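CD8 alpha antigen (PDB 5EDX) probably serves as a T-cell co-receptor, forming an immunoglobulin-fold homodimer that binds MHC class I molecules. Local coordinates at residues Asp88-Phe93 / Asn106-Leu112; Thr31-Trp35 / Asn76-Ile80; Ser1-Ser6 / Lys19-Met25. All coordinates share one frame; numbering follows the deposited sequence.

Contact 1. Residues Asp88-Phe93 / Asn106-Leu112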
loop_
_atom_site.group_PDB
_atom_site.type_symbol
_atom_site.label_atom_id
_atom_site.label_comp_id
_atom_site.label_asym_id
_atom_site.label_seq_id
_atom_site.Cartn_x
_atom_site.Cartn_y
_atom_site.Cartn_z
ATOM N N ASP A 88 -1.610 -2.072 18.417
ATOM C CA ASP A 88 -1.849 -3.034 17.332
ATOM C C ASP A 88 -3.182 -2.765 16.628
ATOM O O ASP A 88 -3.476 -3.360 15.592
ATOM C CB ASP A 88 -1.832 -4.482 17.845
ATOM C CG ASP A 88 -0.429 -4.995 18.135
ATOM O OD1 ASP A 88 -0.292 -5.877 19.013
ATOM O OD2 ASP A 88 0.530 -4.528 17.491
ATOM N N GLN A 89 -4.004 -1.883 17.190
ATOM C CA GLN A 89 -5.252 -1.533 16.521
ATOM C C GLN A 89 -4.993 -0.887 15.166
ATOM O O GLN A 89 -4.084 -0.075 15.017
ATOM C CB GLN A 89 -6.063 -0.570 17.372
ATOM C CG GLN A 89 -6.538 -1.145 18.676
ATOM C CD GLN A 89 -7.227 -0.091 19.506
ATOM O OE1 GLN A 89 -6.575 0.704 20.185
ATOM N NE2 GLN A 89 -8.546 -0.057 19.436
ATOM N N GLY A 90 -5.815 -1.229 14.181
ATOM C CA GLY A 90 -5.666 -0.645 12.862
ATOM C C GLY A 90 -6.104 -1.573 11.750
ATOM O O GLY A 90 -6.940 -2.457 11.947
ATOM N N TYR A 91 -5.523 -1.370 10.573
ATOM C CA TYR A 91 -5.951 -2.058 9.362
ATOM C C TYR A 91 -4.840 -2.940 8.825
ATOM O O TYR A 91 -3.725 -2.476 8.593
ATOM C CB TYR A 91 -6.338 -1.023 8.310
ATOM C CG TYR A 91 -7.327 -0.024 8.840
ATOM C CD1 TYR A 91 -8.655 -0.373 9.016
ATOM C CD2 TYR A 91 -6.930 1.266 9.188
ATOM C CE1 TYR A 91 -9.571 0.533 9.517
ATOM C CE2 TYR A 91 -7.849 2.184 9.689
ATOM C CZ TYR A 91 -9.164 1.801 9.847
ATOM O OH TYR A 91 -10.094 2.690 10.346
ATOM N N TYR A 92 -5.144 -4.218 8.641
ATOM C CA TYR A 92 -4.164 -5.160 8.127
ATOM C C TYR A 92 -4.616 -5.651 6.761
ATOM O O TYR A 92 -5.809 -5.858 6.536
ATOM C CB TYR A 92 -3.998 -6.331 9.100
ATOM C CG TYR A 92 -3.424 -5.904 10.435
ATOM C CD1 TYR A 92 -4.238 -5.357 11.426
ATOM C CD2 TYR A 92 -2.069 -6.031 10.695
ATOM C CE1 TYR A 92 -3.705 -4.949 12.648
ATOM C CE2 TYR A 92 -1.528 -5.632 11.918
ATOM C CZ TYR A 92 -2.353 -5.097 12.885
ATOM O OH TYR A 92 -1.815 -4.706 14.090
ATOM N N PHE A 93 -3.668 -5.831 5.846
ATOM C CA PHE A 93 -4.030 -6.243 4.494
ATOM C C PHE A 93 -2.842 -6.826 3.755
ATOM O O PHE A 93 -1.696 -6.627 4.154
ATOM C CB PHE A 93 -4.688 -5.088 3.709
ATOM C CG PHE A 93 -3.835 -3.847 3.575
ATOM C CD1 PHE A 93 -3.565 -3.039 4.676
ATOM C CD2 PHE A 93 -3.351 -3.458 2.332
ATOM C CE1 PHE A 93 -2.800 -1.884 4.538
ATOM C CE2 PHE A 93 -2.587 -2.301 2.184
ATOM C CZ PHE A 93 -2.313 -1.513 3.293
ATOM N N ASN A 106 -8.785 -6.577 0.659
ATOM C CA ASN A 106 -9.587 -5.717 1.523
ATOM C C ASN A 106 -8.932 -5.594 2.890
ATOM O O ASN A 106 -8.205 -6.495 3.322
ATOM C CB ASN A 106 -10.992 -6.292 1.701
ATOM C CG ASN A 106 -11.814 -6.228 0.430
ATOM O OD1 ASN A 106 -11.404 -5.616 -0.557
ATOM N ND2 ASN A 106 -12.983 -6.854 0.450
ATOM N N PHE A 107 -9.198 -4.480 3.561
ATOM C CA PHE A 107 -8.750 -4.266 4.931
ATOM C C PHE A 107 -9.404 -5.260 5.885
ATOM O O PHE A 107 -10.598 -5.543 5.785
ATOM C CB PHE A 107 -9.126 -2.852 5.387
ATOM C CG PHE A 107 -8.142 -1.788 4.983
ATOM C CD1 PHE A 107 -7.070 -2.079 4.157
ATOM C CD2 PHE A 107 -8.292 -0.485 5.447
ATOM C CE1 PHE A 107 -6.169 -1.093 3.796
ATOM C CE2 PHE A 107 -7.394 0.502 5.091
ATOM C CZ PHE A 107 -6.331 0.202 4.272
ATOM N N MET A 108 -8.615 -5.780 6.816
ATOM C CA MET A 108 -9.152 -6.457 7.985
ATOM C C MET A 108 -8.905 -5.508 9.152
ATOM O O MET A 108 -7.760 -5.256 9.518
ATOM C CB MET A 108 -8.453 -7.799 8.197
ATOM C CG MET A 108 -8.917 -8.889 7.214
ATOM S SD MET A 108 -7.718 -10.198 6.875
ATOM C CE MET A 108 -6.564 -9.326 5.828
ATOM N N SER A 109 -9.975 -4.954 9.707
ATOM C CA SER A 109 -9.833 -4.012 10.808
ATOM C C SER A 109 -9.802 -4.769 12.124
ATOM O O SER A 109 -10.573 -5.705 12.337
ATOM C CB SER A 109 -10.962 -2.976 10.806
ATOM O OG SER A 109 -12.208 -3.580 11.096
ATOM N N VAL A 110 -8.887 -4.378 12.999
ATOM C CA VAL A 110 -8.801 -4.977 14.317
ATOM C C VAL A 110 -8.771 -3.850 15.344
ATOM O O VAL A 110 -7.846 -3.043 15.354
ATOM C CB VAL A 110 -7.544 -5.847 14.463
ATOM C CG1 VAL A 110 -7.626 -6.663 15.734
ATOM C CG2 VAL A 110 -7.386 -6.764 13.245
ATOM N N PHE A 111 -9.799 -3.787 16.186
ATOM C CA PHE A 111 -9.921 -2.709 17.167
ATOM C C PHE A 111 -10.379 -3.241 18.524
ATOM O O PHE A 111 -11.048 -4.270 18.605
ATOM C CB PHE A 111 -10.911 -1.638 16.678
ATOM C CG PHE A 111 -10.350 -0.728 15.617
ATOM C CD1 PHE A 111 -9.674 0.427 15.965
ATOM C CD2 PHE A 111 -10.482 -1.040 14.271
ATOM C CE1 PHE A 111 -9.146 1.266 15.000
ATOM C CE2 PHE A 111 -9.957 -0.208 13.298
ATOM C CZ PHE A 111 -9.288 0.948 13.661
ATOM N N LEU A 112 -9.986 -2.538 19.582
ATOM C CA LEU A 112 -10.487 -2.782 20.927
ATOM C C LEU A 112 -11.994 -2.525 20.964
ATOM O O LEU A 112 -12.518 -1.733 20.174
ATOM C CB LEU A 112 -9.797 -1.826 21.901
ATOM C CG LEU A 112 -8.691 -2.206 22.897
ATOM C CD1 LEU A 112 -7.956 -3.485 22.558
ATOM C CD2 LEU A 112 -7.712 -1.036 23.080
#
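Gly90 and Tyr92 pair with Val110 and Met108 through four backbone hydrogen bonds, the antiparallel ladder of the hairpin of strands 90-98 and 101-111, the last two strands of the immunoglobulin V-set domain. The Tyr92 N to Met108 O bond is 2.9 Å long.

Aromatic packing covers the face that carries Tyr91. The CB of Tyr91 sits over one face of the Phe107 ring, 3.8 Å from its centroid, while the two rings are nearly parallel but slid apart. Phe111 turns its edge toward the Tyr91 face in an offset edge-to-face pair, centroids 5.6 Å apart. Phe93 lies alongside Phe107 and receives Phe107 CE1 over one face, 3.4 Å from Phe93 CD1.

On the other face, Tyr92 CD1 touches Val110 CG2 at 3.9 Å. The hydroxyl of Tyr92 donates to Asp88 O (2.6 Å), in the carbonyl plane and on a lone pair, the tyrosine corner familiar from Ig domains.

Tyr91, Phe93 and Phe107 also pack on Ala43, Pro46 and Ser44 of the second subunit. Strand 33-38 flanks 90-93, strand 9-11 flanks 108-111, and Tyr92 reaches across the sandwich to Leu79 and Leu81 of strand 76-81.

Contact 2. Residues Thr31-Trp35 / Asn76-Ile80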
loop_
_atom_site.group_PDB
_atom_site.type_symbol
_atom_site.label_atom_id
_atom_site.label_comp_id
_atom_site.label_asym_id
_atom_site.label_seq_id
_atom_site.Cartn_x
_atom_site.Cartn_y
_atom_site.Cartn_z
ATOM N N THR A 31 3.856 -18.039 -5.862
ATOM C CA THR A 31 2.959 -17.080 -5.219
ATOM C C THR A 31 3.534 -16.557 -3.907
ATOM O O THR A 31 3.978 -17.323 -3.056
ATOM C CB THR A 31 1.566 -17.694 -4.969
ATOM O OG1 THR A 31 0.975 -18.033 -6.231
ATOM C CG2 THR A 31 0.655 -16.713 -4.246
ATOM N N SER A 32 3.522 -15.243 -3.752
ATOM C CA SER A 32 4.040 -14.627 -2.545
ATOM C C SER A 32 3.035 -13.605 -2.079
ATOM O O SER A 32 2.141 -13.214 -2.827
ATOM C CB SER A 32 5.379 -13.951 -2.833
ATOM O OG SER A 32 5.198 -12.839 -3.697
ATOM N N CYS A 33 3.181 -13.168 -0.838
ATOM C CA CYS A 33 2.261 -12.205 -0.274
ATOM C C CYS A 33 2.973 -11.389 0.797
ATOM O O CYS A 33 3.774 -11.922 1.561
ATOM C CB CYS A 33 1.068 -12.942 0.329
ATOM S SG CYS A 33 -0.329 -11.890 0.734
ATOM N N SER A 34 2.699 -10.091 0.835
ATOM C CA SER A 34 3.258 -9.233 1.868
ATOM C C SER A 34 2.142 -8.746 2.773
ATOM O O SER A 34 1.100 -8.314 2.294
ATOM C CB SER A 34 3.964 -8.033 1.243
ATOM O OG SER A 34 5.093 -8.448 0.501
ATOM N N TRP A 35 2.360 -8.824 4.078
ATOM C CA TRP A 35 1.423 -8.246 5.034
ATOM C C TRP A 35 1.772 -6.779 5.269
ATOM O O TRP A 35 2.922 -6.447 5.542
ATOM C CB TRP A 35 1.464 -9.011 6.357
ATOM C CG TRP A 35 0.692 -10.294 6.341
ATOM C CD1 TRP A 35 1.200 -11.559 6.240
ATOM C CD2 TRP A 35 -0.729 -10.434 6.420
ATOM N NE1 TRP A 35 0.176 -12.481 6.257
ATOM C CE2 TRP A 35 -1.018 -11.815 6.371
ATOM C CE3 TRP A 35 -1.789 -9.527 6.534
ATOM C CZ2 TRP A 35 -2.318 -12.305 6.433
ATOM C CZ3 TRP A 35 -3.077 -10.014 6.598
ATOM C CH2 TRP A 35 -3.335 -11.392 6.543
ATOM N N ASN A 76 -2.705 -20.200 1.489
ATOM C CA ASN A 76 -3.145 -19.332 2.581
ATOM C C ASN A 76 -1.987 -18.636 3.279
ATOM O O ASN A 76 -0.978 -19.260 3.597
ATOM C CB ASN A 76 -3.926 -20.136 3.611
ATOM C CG ASN A 76 -5.204 -20.705 3.052
ATOM O OD1 ASN A 76 -6.083 -19.965 2.617
ATOM N ND2 ASN A 76 -5.319 -22.030 3.064
ATOM N N PHE A 77 -2.151 -17.340 3.529
ATOM C CA PHE A 77 -1.174 -16.566 4.280
ATOM C C PHE A 77 -1.813 -16.087 5.580
ATOM O O PHE A 77 -2.969 -15.672 5.596
ATOM C CB PHE A 77 -0.677 -15.383 3.445
ATOM C CG PHE A 77 0.007 -15.793 2.171
ATOM C CD1 PHE A 77 -0.726 -16.032 1.018
ATOM C CD2 PHE A 77 1.383 -15.968 2.137
ATOM C CE1 PHE A 77 -0.092 -16.427 -0.157
ATOM C CE2 PHE A 77 2.023 -16.350 0.979
ATOM C CZ PHE A 77 1.286 -16.585 -0.177
ATOM N N TYR A 78 -1.065 -16.162 6.673
ATOM C CA TYR A 78 -1.607 -15.827 7.978
ATOM C C TYR A 78 -0.757 -14.787 8.676
ATOM O O TYR A 78 0.460 -14.749 8.497
ATOM C CB TYR A 78 -1.677 -17.074 8.861
ATOM C CG TYR A 78 -2.597 -18.142 8.325
ATOM C CD1 TYR A 78 -3.939 -18.164 8.671
ATOM C CD2 TYR A 78 -2.121 -19.124 7.469
ATOM C CE1 TYR A 78 -4.792 -19.148 8.177
ATOM C CE2 TYR A 78 -2.965 -20.113 6.971
ATOM C CZ TYR A 78 -4.295 -20.116 7.332
ATOM O OH TYR A 78 -5.134 -21.094 6.834
ATOM N N LEU A 79 -1.414 -13.952 9.475
ATOM C CA LEU A 79 -0.730 -13.024 10.368
ATOM C C LEU A 79 -1.277 -13.274 11.760
ATOM O O LEU A 79 -2.487 -13.387 11.945
ATOM C CB LEU A 79 -1.019 -11.579 9.966
ATOM C CG LEU A 79 -0.189 -10.523 10.695
ATOM C CD1 LEU A 79 1.238 -10.525 10.179
ATOM C CD2 LEU A 79 -0.808 -9.144 10.537
ATOM N N ILE A 80 -0.388 -13.366 12.743
ATOM C CA ILE A 80 -0.826 -13.608 14.105
ATOM C C ILE A 80 -0.385 -12.462 14.999
ATOM O O ILE A 80 0.799 -12.165 15.092
ATOM C CB ILE A 80 -0.260 -14.924 14.660
ATOM C CG1 ILE A 80 -0.795 -16.122 13.864
ATOM C CG2 ILE A 80 -0.628 -15.068 16.132
ATOM C CD1 ILE A 80 0.028 -16.464 12.655
#
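With CG anti to the carbonyl carbon (chi1 -79°), Trp35 swings its indole across to strand 76-80 and under the CB of Leu79, which lies over the centre of the six-membered ring, 3.7 Å from its centroid. Leu79 in turn carries CG opposite its backbone N (chi1 -171°), which sends CD1 along the same indole to within 3.9 Å of Trp35 CG; the indole and the leucine pass alongside, heading opposite ways.

Two residues earlier on both strands, Phe77 presents a ring face to Cys33. The CB of Cys33 stands almost exactly on the ring normal, 3.4 Å from the Phe77 centroid. The sulfur is further out over the same face, with SG 4.4 Å from that centroid, a sulfur-aromatic contact. Thr31 closes the far end, its methyl CG2 4.1 Å from Phe77 CZ, while Thr31 O lies near the plane of the Phe77 ring at its edge.

The indole edge of Trp35 runs against the backbone of 76-80: Phe77 O approaches near the ring plane, 3.5 Å from CZ2 of Trp35, and NE1 of Trp35 is 3.2 Å from Tyr78 O.

Segments 33-35 and 76-80 approach to 8.6 Å between axes and run nearly parallel, one in each sheet of the V-set sandwich. Cys33 and Trp35 also touch Cys94, and Cys33 touches Cys22, so this layer packs around the intersheet disulfide, with Trp35 in the place of the core tryptophan of Ig domains. Cohesion here therefore comes from CH-pi, sulfur-aromatic and apolar contacts rather than from a backbone ladder, as expected where side chains of two facing sheets interlock.

Contact 3. Residues Ser1-Ser6 / Lys19-Met25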
loop_
_atom_site.group_PDB
_atom_site.type_symbol
_atom_site.label_atom_id
_atom_site.label_comp_id
_atom_site.label_asym_id
_atom_site.label_seq_id
_atom_site.Cartn_x
_atom_site.Cartn_y
_atom_site.Cartn_z
ATOM N N SER A 1 -12.560 -12.313 -7.101
ATOM C CA SER A 1 -11.537 -11.508 -6.448
ATOM C C SER A 1 -10.216 -12.264 -6.359
ATOM O O SER A 1 -10.196 -13.491 -6.268
ATOM C CB SER A 1 -11.995 -11.099 -5.044
ATOM O OG SER A 1 -12.249 -12.244 -4.242
ATOM N N LEU A 2 -9.114 -11.524 -6.376
ATOM C CA LEU A 2 -7.788 -12.118 -6.259
ATOM C C LEU A 2 -7.550 -12.702 -4.866
ATOM O O LEU A 2 -6.929 -13.763 -4.722
ATOM C CB LEU A 2 -6.726 -11.068 -6.571
ATOM C CG LEU A 2 -5.272 -11.509 -6.399
ATOM C CD1 LEU A 2 -4.922 -12.617 -7.380
ATOM C CD2 LEU A 2 -4.336 -10.335 -6.561
ATOM N N PHE A 3 -8.037 -11.998 -3.846
ATOM C CA PHE A 3 -7.878 -12.417 -2.454
ATOM C C PHE A 3 -9.201 -12.837 -1.840
ATOM O O PHE A 3 -10.257 -12.299 -2.178
ATOM C CB PHE A 3 -7.372 -11.257 -1.595
ATOM C CG PHE A 3 -5.974 -10.823 -1.891
ATOM C CD1 PHE A 3 -5.740 -9.704 -2.665
ATOM C CD2 PHE A 3 -4.896 -11.502 -1.351
ATOM C CE1 PHE A 3 -4.446 -9.280 -2.918
ATOM C CE2 PHE A 3 -3.605 -11.083 -1.597
ATOM C CZ PHE A 3 -3.381 -9.975 -2.386
ATOM N N ARG A 4 -9.131 -13.779 -0.909
ATOM C CA ARG A 4 -10.230 -14.039 0.013
ATOM C C ARG A 4 -9.682 -13.953 1.434
ATOM O O ARG A 4 -8.702 -14.617 1.769
ATOM C CB ARG A 4 -10.842 -15.419 -0.241
ATOM C CG ARG A 4 -11.701 -15.477 -1.498
ATOM C CD ARG A 4 -12.238 -16.876 -1.750
ATOM N NE ARG A 4 -12.966 -17.432 -0.614
ATOM C CZ ARG A 4 -14.213 -17.105 -0.286
ATOM N NH1 ARG A 4 -14.791 -17.682 0.760
ATOM N NH2 ARG A 4 -14.882 -16.201 -0.992
ATOM N N THR A 5 -10.306 -13.137 2.272
ATOM C CA THR A 5 -9.768 -12.928 3.613
ATOM C C THR A 5 -10.679 -13.506 4.686
ATOM O O THR A 5 -11.818 -13.889 4.408
ATOM C CB THR A 5 -9.536 -11.435 3.896
ATOM O OG1 THR A 5 -10.795 -10.757 3.991
ATOM C CG2 THR A 5 -8.712 -10.804 2.785
ATOM N N SER A 6 -10.169 -13.579 5.912
ATOM C CA SER A 6 -11.002 -13.932 7.053
ATOM C C SER A 6 -11.881 -12.719 7.346
ATOM O O SER A 6 -11.676 -11.658 6.755
ATOM C CB SER A 6 -10.124 -14.305 8.248
ATOM O OG SER A 6 -9.057 -13.390 8.387
ATOM N N LYS A 19 -5.768 -13.959 14.851
ATOM C CA LYS A 19 -5.202 -14.604 13.667
ATOM C C LYS A 19 -5.971 -14.187 12.417
ATOM O O LYS A 19 -7.189 -14.370 12.336
ATOM C CB LYS A 19 -5.215 -16.126 13.829
ATOM C CG LYS A 19 -4.645 -16.891 12.638
ATOM C CD LYS A 19 -4.343 -18.326 13.046
ATOM C CE LYS A 19 -3.652 -19.090 11.933
ATOM N NZ LYS A 19 -3.192 -20.424 12.416
ATOM N N LEU A 20 -5.256 -13.610 11.455
ATOM C CA LEU A 20 -5.854 -13.129 10.216
ATOM C C LEU A 20 -5.418 -13.997 9.045
ATOM O O LEU A 20 -4.323 -14.549 9.064
ATOM C CB LEU A 20 -5.411 -11.692 9.951
ATOM C CG LEU A 20 -5.616 -10.687 11.084
ATOM C CD1 LEU A 20 -5.076 -9.318 10.656
ATOM C CD2 LEU A 20 -7.084 -10.599 11.488
ATOM N N ARG A 21 -6.264 -14.106 8.024
ATOM C CA ARG A 21 -5.948 -14.934 6.862
ATOM C C ARG A 21 -6.233 -14.208 5.552
ATOM O O ARG A 21 -7.276 -13.560 5.405
ATOM C CB ARG A 21 -6.762 -16.231 6.908
ATOM C CG ARG A 21 -6.382 -17.246 5.827
ATOM C CD ARG A 21 -7.335 -18.439 5.837
ATOM N NE ARG A 21 -8.680 -18.036 5.444
ATOM C CZ ARG A 21 -9.712 -17.938 6.274
ATOM N NH1 ARG A 21 -10.894 -17.549 5.814
ATOM N NH2 ARG A 21 -9.567 -18.240 7.560
ATOM N N CYS A 22 -5.302 -14.301 4.608
ATOM C CA CYS A 22 -5.606 -13.955 3.224
ATOM C C CYS A 22 -5.197 -15.110 2.325
ATOM O O CYS A 22 -4.068 -15.582 2.387
ATOM C CB CYS A 22 -4.961 -12.627 2.784
ATOM S SG CYS A 22 -3.156 -12.578 2.614
ATOM N N GLU A 23 -6.142 -15.579 1.521
ATOM C CA GLU A 23 -5.876 -16.629 0.549
ATOM C C GLU A 23 -5.687 -15.972 -0.804
ATOM O O GLU A 23 -6.505 -15.160 -1.226
ATOM C CB GLU A 23 -7.030 -17.643 0.495
ATOM C CG GLU A 23 -6.791 -18.786 -0.502
ATOM C CD GLU A 23 -7.953 -19.773 -0.597
ATOM O OE1 GLU A 23 -7.800 -20.797 -1.296
ATOM O OE2 GLU A 23 -9.015 -19.534 0.008
ATOM N N VAL A 24 -4.587 -16.297 -1.472
ATOM C CA VAL A 24 -4.384 -15.851 -2.839
ATOM C C VAL A 24 -4.867 -16.970 -3.747
ATOM O O VAL A 24 -4.255 -18.036 -3.801
ATOM C CB VAL A 24 -2.906 -15.551 -3.124
ATOM C CG1 VAL A 24 -2.707 -15.191 -4.600
ATOM C CG2 VAL A 24 -2.414 -14.431 -2.218
ATOM N N MET A 25 -5.981 -16.735 -4.433
ATOM C CA MET A 25 -6.611 -17.752 -5.275
ATOM C C MET A 25 -5.838 -17.932 -6.574
ATOM O O MET A 25 -5.106 -17.033 -6.985
ATOM C CB MET A 25 -8.050 -17.340 -5.597
ATOM C CG MET A 25 -8.760 -16.605 -4.449
ATOM S SD MET A 25 -8.876 -17.639 -2.994
ATOM C CE MET A 25 -9.683 -19.085 -3.693
HETATM O O HOH W 1 -6.809 -15.049 -7.263
HETATM O O HOH W 2 -9.563 -17.164 3.094
HETATM O O HOH W 3 -11.662 -19.806 0.164
#
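Phe3 and Val24 project together from the same face of the pair: the Phe3 ring meets Val24 CG2 obliquely, at 3.6 Å from CE2, while the CG of its neighbour Leu2 lies over one face. The other flat group, the guanidinium of Arg21, has Ser6 CA over one face and a water in its plane at the edge. These groups decorate an antiparallel pair at the margin of the four-stranded sheet of the immunoglobulin V-set sandwich, where strand 3-5 is the outermost strand within the chain.

Backbone bonds zip the pair together from Met25 N to Leu2 O at one end to Ser6 N to Arg21 O at the other. In the middle Arg4 and Glu23 form a hydrogen-bonded pair, in which the bond from Glu23 N to Arg4 O is short, 2.7 Å. Beyond the ladder, a chi1 of 44° folds Ser6 OG back over its own main chain, and from there the hydroxyl oxygen accepts the backbone N-H of Arg21 (Ser6 OG to Arg21 N 2.9 Å).

The two faces differ in character. Phe3, Thr5, Cys22 and Val24 look inward; Cys22 is disulfide-bonded to Cys94 of the opposite sheet, and Phe3 reaches Cys94 and Phe96 of strand 90-98. Arg4 and Glu23 are on the outward face, where Met25 SD lies against the aliphatic part of Arg4, 3.7 Å from CD. The opposite charges there stay beyond salt-bridge range, and Glu23 is also close to Asp75, a like charge that would be expected to raise the pKa of one of the two carboxylates.

Water completes the polar side. One molecule spans Arg21 NE and Arg4 O; another accepts from Arg4 NE at 2.8 Å and donates to Glu23 OE2 at 2.7 Å.

Contacts 1 and 3 are both antiparallel ladders between neighbouring strands, one in each sheet, whereas contact 2 bridges the sheets through side chains, with no backbone ladder. Contact 2 is the most central, its centre about 6 Å from that of the chain; contact 3 is partly solvent-facing, with waters and charged groups on its outer side, and contact 1 is largely buried, partly against the second subunit. Strands 18-24 and 76-81 are neighbours, joined by probable backbone hydrogen bonds such as Leu79 O to Leu20 N, while 33-38 adjoins 90-98. Met108 links all three: its CE packs on Trp35 CZ3 (3.6 Å) and its sulfur on Thr5 and Ser6.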